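Local coordinates for protein flavin prenyltransferase UbiX (Methanocaldococcus jannaschii, PDB 6M8V) that probably transfers a dimethylallyl group from dimethylallyl monophosphate to the flavin of FMN, making the prenylated FMN cofactor used by UbiD decarboxylases, at residues Ala108-Arg120 with Met132-Pro145. Residues are numbered along the deposited sequence; the frame is centred on the assembly and turned at random.
Sequences ALKERRKLIIMPR and MLKLSNLGAIVMPP. With FMN (flavin mononucleotide), chain B; PO4 (phosphate ion), chain C; PO4 (phosphate ion), chain D.
With CG1 of Ile-117 set between the backbone N and the carbonyl carbon (chi1 60°), its CD1 lies beside CG2 of Val-142, both side chains pointing the same way, and also reaches Leu-135 CD1 at 3.8 Å, crossing that leucine at about a right angle. Leu-109 CD1 meets the other methyl of Leu-135, so helix 126-137 is seated on strand 114-119 and on the end of helix 100-110. Beneath this apolar layer the segments pair in parallel: Ile-141 N donates to Leu-115 O at 2.8 Å, Ile-117 N to Ile-141 O, and Met-143 N, just after the strand, to Ile-117 O at 2.7 Å. Strand 114-119, helix 126-137 and strand 141-142 form a beta-alpha-beta unit at one margin of the chain's parallel sheet, in the Rossmann-like fold of the flavoprotein family. On the other face, Ile-141 CD1 packs on Lys-114 CG. A water bridges Gly-139 O and Leu-115 N at the start of the pairing. Toward the flavin, Pro-145 CG backs Arg-120 CG at 3.6 Å. Bent at chi2 and chi3, the arginine brings NH2 in plane to FMN O4 (2.7 Å, 175° at the hydrogen), while its carbonyl O accepts a hydrogen bond from FMN N3. Without the guanidinium, as with an alanine here, flavin O4 would probably lose this charged donor, and Pro-145 CG the methylene that rests on it. Arg-120 NH1 bonds Ile-146 O of a neighbouring subunit.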
# COMPACT_ATOMS: atom_id res chain seq x y z
N ALA A 108 17.83 -20.30 4.19
CA ALA A 108 16.67 -21.12 3.85
C ALA A 108 15.73 -20.37 2.92
O ALA A 108 15.17 -20.96 1.99
CB ALA A 108 15.95 -21.56 5.12
N LEU A 109 15.55 -19.06 3.15
CA LEU A 109 14.62 -18.30 2.32
C LEU A 109 15.19 -18.07 0.92
O LEU A 109 14.46 -18.21 -0.07
CB LEU A 109 14.27 -16.97 3.00
CG LEU A 109 13.39 -17.06 4.26
CD1 LEU A 109 13.38 -15.75 5.05
CD2 LEU A 109 11.96 -17.46 3.90
N LYS A 110 16.47 -17.73 0.81
CA LYS A 110 17.02 -17.50 -0.52
C LYS A 110 17.19 -18.80 -1.30
O LYS A 110 17.00 -18.82 -2.52
CB LYS A 110 18.35 -16.74 -0.44
CG LYS A 110 19.58 -17.56 -0.05
CD LYS A 110 20.73 -16.64 0.36
CE LYS A 110 22.03 -17.39 0.60
NZ LYS A 110 22.67 -17.85 -0.66
N GLU A 111 17.51 -19.91 -0.62
CA GLU A 111 17.65 -21.20 -1.29
C GLU A 111 16.34 -21.96 -1.38
O GLU A 111 16.32 -23.09 -1.89
CB GLU A 111 18.70 -22.06 -0.58
CG GLU A 111 20.07 -21.40 -0.38
CD GLU A 111 20.83 -21.19 -1.69
OE1 GLU A 111 20.61 -21.96 -2.65
OE2 GLU A 111 21.68 -20.27 -1.75
N ARG A 112 15.24 -21.37 -0.90
CA ARG A 112 13.91 -21.97 -0.98
C ARG A 112 13.85 -23.31 -0.26
O ARG A 112 13.26 -24.28 -0.74
CB ARG A 112 13.44 -22.11 -2.43
CG ARG A 112 13.48 -20.82 -3.22
CD ARG A 112 12.53 -19.74 -2.67
NE ARG A 112 12.48 -18.59 -3.57
CZ ARG A 112 11.54 -17.64 -3.56
NH1 ARG A 112 10.54 -17.68 -2.68
NH2 ARG A 112 11.61 -16.65 -4.43
N ARG A 113 14.46 -23.38 0.92
CA ARG A 113 14.36 -24.53 1.80
C ARG A 113 13.32 -24.27 2.88
O ARG A 113 13.02 -23.12 3.21
CB ARG A 113 15.72 -24.86 2.41
CG ARG A 113 16.79 -25.16 1.36
CD ARG A 113 18.21 -25.07 1.91
NE ARG A 113 19.21 -25.13 0.84
CZ ARG A 113 20.52 -24.96 1.02
NH1 ARG A 113 21.00 -24.72 2.23
NH2 ARG A 113 21.35 -25.03 -0.01
N LYS A 114 12.77 -25.35 3.42
CA LYS A 114 11.65 -25.22 4.35
C LYS A 114 12.09 -24.54 5.64
O LYS A 114 13.09 -24.92 6.26
CB LYS A 114 11.08 -26.60 4.65
CG LYS A 114 9.98 -26.61 5.69
CD LYS A 114 9.33 -27.98 5.80
CE LYS A 114 8.54 -28.32 4.54
NZ LYS A 114 7.94 -29.68 4.64
N LEU A 115 11.33 -23.53 6.06
CA LEU A 115 11.62 -22.77 7.27
C LEU A 115 10.38 -22.78 8.16
O LEU A 115 9.32 -22.30 7.76
CB LEU A 115 12.03 -21.33 6.93
CG LEU A 115 12.21 -20.33 8.08
CD1 LEU A 115 13.25 -20.81 9.08
CD2 LEU A 115 12.57 -18.94 7.54
N ILE A 116 10.54 -23.33 9.37
CA ILE A 116 9.48 -23.37 10.38
C ILE A 116 9.91 -22.51 11.55
O ILE A 116 11.01 -22.69 12.08
CB ILE A 116 9.22 -24.81 10.85
CG1 ILE A 116 8.86 -25.72 9.68
CG2 ILE A 116 8.15 -24.82 11.95
CD1 ILE A 116 8.78 -27.20 10.05
N ILE A 117 9.05 -21.59 11.97
CA ILE A 117 9.30 -20.76 13.13
C ILE A 117 8.14 -20.91 14.09
O ILE A 117 6.98 -20.99 13.67
CB ILE A 117 9.52 -19.28 12.75
CG1 ILE A 117 8.29 -18.71 12.06
CG2 ILE A 117 10.73 -19.13 11.85
CD1 ILE A 117 8.28 -17.19 11.97
N MET A 118 8.44 -20.93 15.39
CA MET A 118 7.45 -21.14 16.44
C MET A 118 7.52 -19.99 17.44
O MET A 118 8.05 -20.14 18.55
CB MET A 118 7.67 -22.48 17.13
CG MET A 118 7.93 -23.60 16.13
SD MET A 118 7.77 -25.25 16.82
CE MET A 118 6.04 -25.28 17.28
N PRO A 119 6.98 -18.82 17.09
CA PRO A 119 7.07 -17.66 17.99
C PRO A 119 6.22 -17.87 19.24
O PRO A 119 5.04 -18.22 19.17
CB PRO A 119 6.53 -16.51 17.13
CG PRO A 119 5.65 -17.17 16.13
CD PRO A 119 6.26 -18.50 15.84
N ARG A 120 6.84 -17.65 20.40
CA ARG A 120 6.22 -17.87 21.71
C ARG A 120 6.09 -16.52 22.41
O ARG A 120 7.09 -15.97 22.89
CB ARG A 120 7.04 -18.85 22.55
CG ARG A 120 6.23 -19.87 23.37
CD ARG A 120 5.31 -19.23 24.43
NE ARG A 120 5.93 -18.12 25.13
CZ ARG A 120 5.30 -17.30 25.97
NH1 ARG A 120 4.01 -17.47 26.22
NH2 ARG A 120 5.96 -16.30 26.54
N MET A 132 5.40 -11.88 11.46
CA MET A 132 4.94 -13.22 11.10
C MET A 132 4.27 -13.24 9.74
O MET A 132 4.50 -14.15 8.93
CB MET A 132 4.00 -13.76 12.17
CG MET A 132 4.69 -14.11 13.48
SD MET A 132 3.58 -14.92 14.65
CE MET A 132 3.04 -13.52 15.62
N LEU A 133 3.41 -12.25 9.47
CA LEU A 133 2.72 -12.20 8.18
C LEU A 133 3.71 -12.11 7.03
O LEU A 133 3.59 -12.84 6.04
CB LEU A 133 1.76 -11.01 8.16
CG LEU A 133 1.03 -10.72 6.85
CD1 LEU A 133 0.19 -11.93 6.43
CD2 LEU A 133 0.16 -9.45 6.97
N LYS A 134 4.69 -11.22 7.14
CA LYS A 134 5.72 -11.09 6.11
C LYS A 134 6.40 -12.43 5.83
O LYS A 134 6.57 -12.83 4.67
CB LYS A 134 6.75 -10.04 6.51
CG LYS A 134 7.85 -9.80 5.47
CD LYS A 134 8.75 -8.64 5.88
CE LYS A 134 10.00 -8.54 5.03
NZ LYS A 134 10.92 -7.45 5.50
N LEU A 135 6.79 -13.14 6.89
CA LEU A 135 7.51 -14.40 6.71
C LEU A 135 6.60 -15.48 6.14
O LEU A 135 7.01 -16.24 5.26
CB LEU A 135 8.12 -14.85 8.04
CG LEU A 135 9.31 -13.99 8.47
CD1 LEU A 135 9.78 -14.33 9.89
CD2 LEU A 135 10.43 -14.15 7.47
N SER A 136 5.36 -15.55 6.63
CA SER A 136 4.37 -16.46 6.05
C SER A 136 4.14 -16.16 4.57
O SER A 136 4.01 -17.09 3.76
CB SER A 136 3.06 -16.37 6.84
OG SER A 136 2.14 -17.35 6.40
N ASN A 137 4.08 -14.87 4.20
CA ASN A 137 3.92 -14.50 2.80
C ASN A 137 5.09 -14.95 1.95
O ASN A 137 4.94 -15.14 0.73
CB ASN A 137 3.76 -12.98 2.65
CG ASN A 137 2.38 -12.49 3.03
OD1 ASN A 137 2.18 -11.30 3.26
ND2 ASN A 137 1.43 -13.40 3.11
N LEU A 138 6.28 -15.09 2.54
CA LEU A 138 7.45 -15.55 1.82
C LEU A 138 7.57 -17.07 1.78
O LEU A 138 8.52 -17.58 1.18
CB LEU A 138 8.73 -14.97 2.44
CG LEU A 138 8.83 -13.44 2.35
CD1 LEU A 138 10.22 -12.99 2.75
CD2 LEU A 138 8.46 -12.94 0.96
N GLY A 139 6.65 -17.79 2.41
CA GLY A 139 6.64 -19.24 2.38
C GLY A 139 7.10 -19.91 3.65
O GLY A 139 7.08 -21.15 3.72
N ALA A 140 7.53 -19.16 4.66
CA ALA A 140 7.83 -19.75 5.95
C ALA A 140 6.55 -20.27 6.59
O ALA A 140 5.46 -19.74 6.37
CB ALA A 140 8.51 -18.74 6.87
N ILE A 141 6.68 -21.33 7.38
CA ILE A 141 5.56 -21.92 8.11
C ILE A 141 5.57 -21.33 9.52
O ILE A 141 6.43 -21.67 10.34
CB ILE A 141 5.64 -23.45 8.14
CG1 ILE A 141 5.51 -24.01 6.71
CG2 ILE A 141 4.55 -24.03 9.02
CD1 ILE A 141 6.78 -24.62 6.16
N VAL A 142 4.63 -20.44 9.80
CA VAL A 142 4.60 -19.71 11.06
C VAL A 142 3.71 -20.51 12.02
O VAL A 142 2.50 -20.63 11.81
CB VAL A 142 4.09 -18.28 10.88
CG1 VAL A 142 3.96 -17.60 12.23
CG2 VAL A 142 5.03 -17.50 9.97
N MET A 143 4.32 -21.03 13.08
CA MET A 143 3.70 -22.08 13.89
C MET A 143 3.95 -21.83 15.37
O MET A 143 4.68 -22.57 16.03
CB MET A 143 4.27 -23.43 13.47
CG MET A 143 3.37 -24.59 13.75
SD MET A 143 4.13 -26.10 13.14
CE MET A 143 2.79 -27.25 13.42
N PRO A 144 3.32 -20.79 15.93
CA PRO A 144 3.41 -20.61 17.40
C PRO A 144 2.89 -21.83 18.12
O PRO A 144 1.90 -22.45 17.68
CB PRO A 144 2.52 -19.38 17.66
CG PRO A 144 1.75 -19.15 16.40
CD PRO A 144 2.56 -19.72 15.28
N PRO A 145 3.52 -22.23 19.22
CA PRO A 145 3.08 -23.44 19.93
C PRO A 145 1.74 -23.23 20.62
O PRO A 145 1.68 -22.73 21.74
CB PRO A 145 4.21 -23.70 20.93
CG PRO A 145 4.81 -22.34 21.18
CD PRO A 145 4.66 -21.57 19.89
N1 FMN B . 11.03 -13.17 24.62
C2 FMN B . 9.95 -13.55 23.85
O2 FMN B . 9.80 -12.98 22.78
N3 FMN B . 9.06 -14.53 24.26
C4 FMN B . 9.29 -15.15 25.48
O4 FMN B . 8.54 -16.04 25.91
C4A FMN B . 10.37 -14.77 26.26
N5 FMN B . 10.56 -15.40 27.46
C5A FMN B . 11.63 -15.04 28.25
C6 FMN B . 11.80 -15.69 29.45
C7 FMN B . 12.86 -15.35 30.26
C7M FMN B . 13.04 -16.06 31.56
C8 FMN B . 13.76 -14.36 29.87
C8M FMN B . 14.91 -14.02 30.76
C9 FMN B . 13.59 -13.71 28.65
C9A FMN B . 12.52 -14.05 27.83
N10 FMN B . 12.33 -13.42 26.62
C10 FMN B . 11.25 -13.78 25.83
C1' FMN B . 13.28 -12.33 26.17
C2' FMN B . 14.26 -12.81 25.10
O2' FMN B . 15.07 -13.84 25.63
C3' FMN B . 15.15 -11.68 24.61
O3' FMN B . 14.44 -10.85 23.73
C4' FMN B . 16.42 -12.23 23.96
O4' FMN B . 17.20 -11.16 23.48
C5' FMN B . 16.15 -13.20 22.81
O5' FMN B . 17.37 -13.46 22.14
P FMN B . 17.58 -14.76 21.21
O1P FMN B . 17.50 -15.99 22.08
O2P FMN B . 16.46 -14.82 20.20
O3P FMN B . 18.91 -14.68 20.51
P PO4 C . 26.76 -17.95 0.04
O1 PO4 C . 27.70 -18.36 1.16
O2 PO4 C . 27.32 -18.38 -1.30
O3 PO4 C . 25.41 -18.61 0.24
O4 PO4 C . 26.61 -16.44 0.07
P PO4 D . 5.77 -13.00 28.91
O1 PO4 D . 7.01 -13.03 29.78
O2 PO4 D . 4.69 -13.88 29.51
O3 PO4 D . 5.25 -11.59 28.82
O4 PO4 D . 6.13 -13.51 27.54
O HOH W 1 9.44 -15.52 -1.45
O HOH W 2 9.19 -22.81 4.06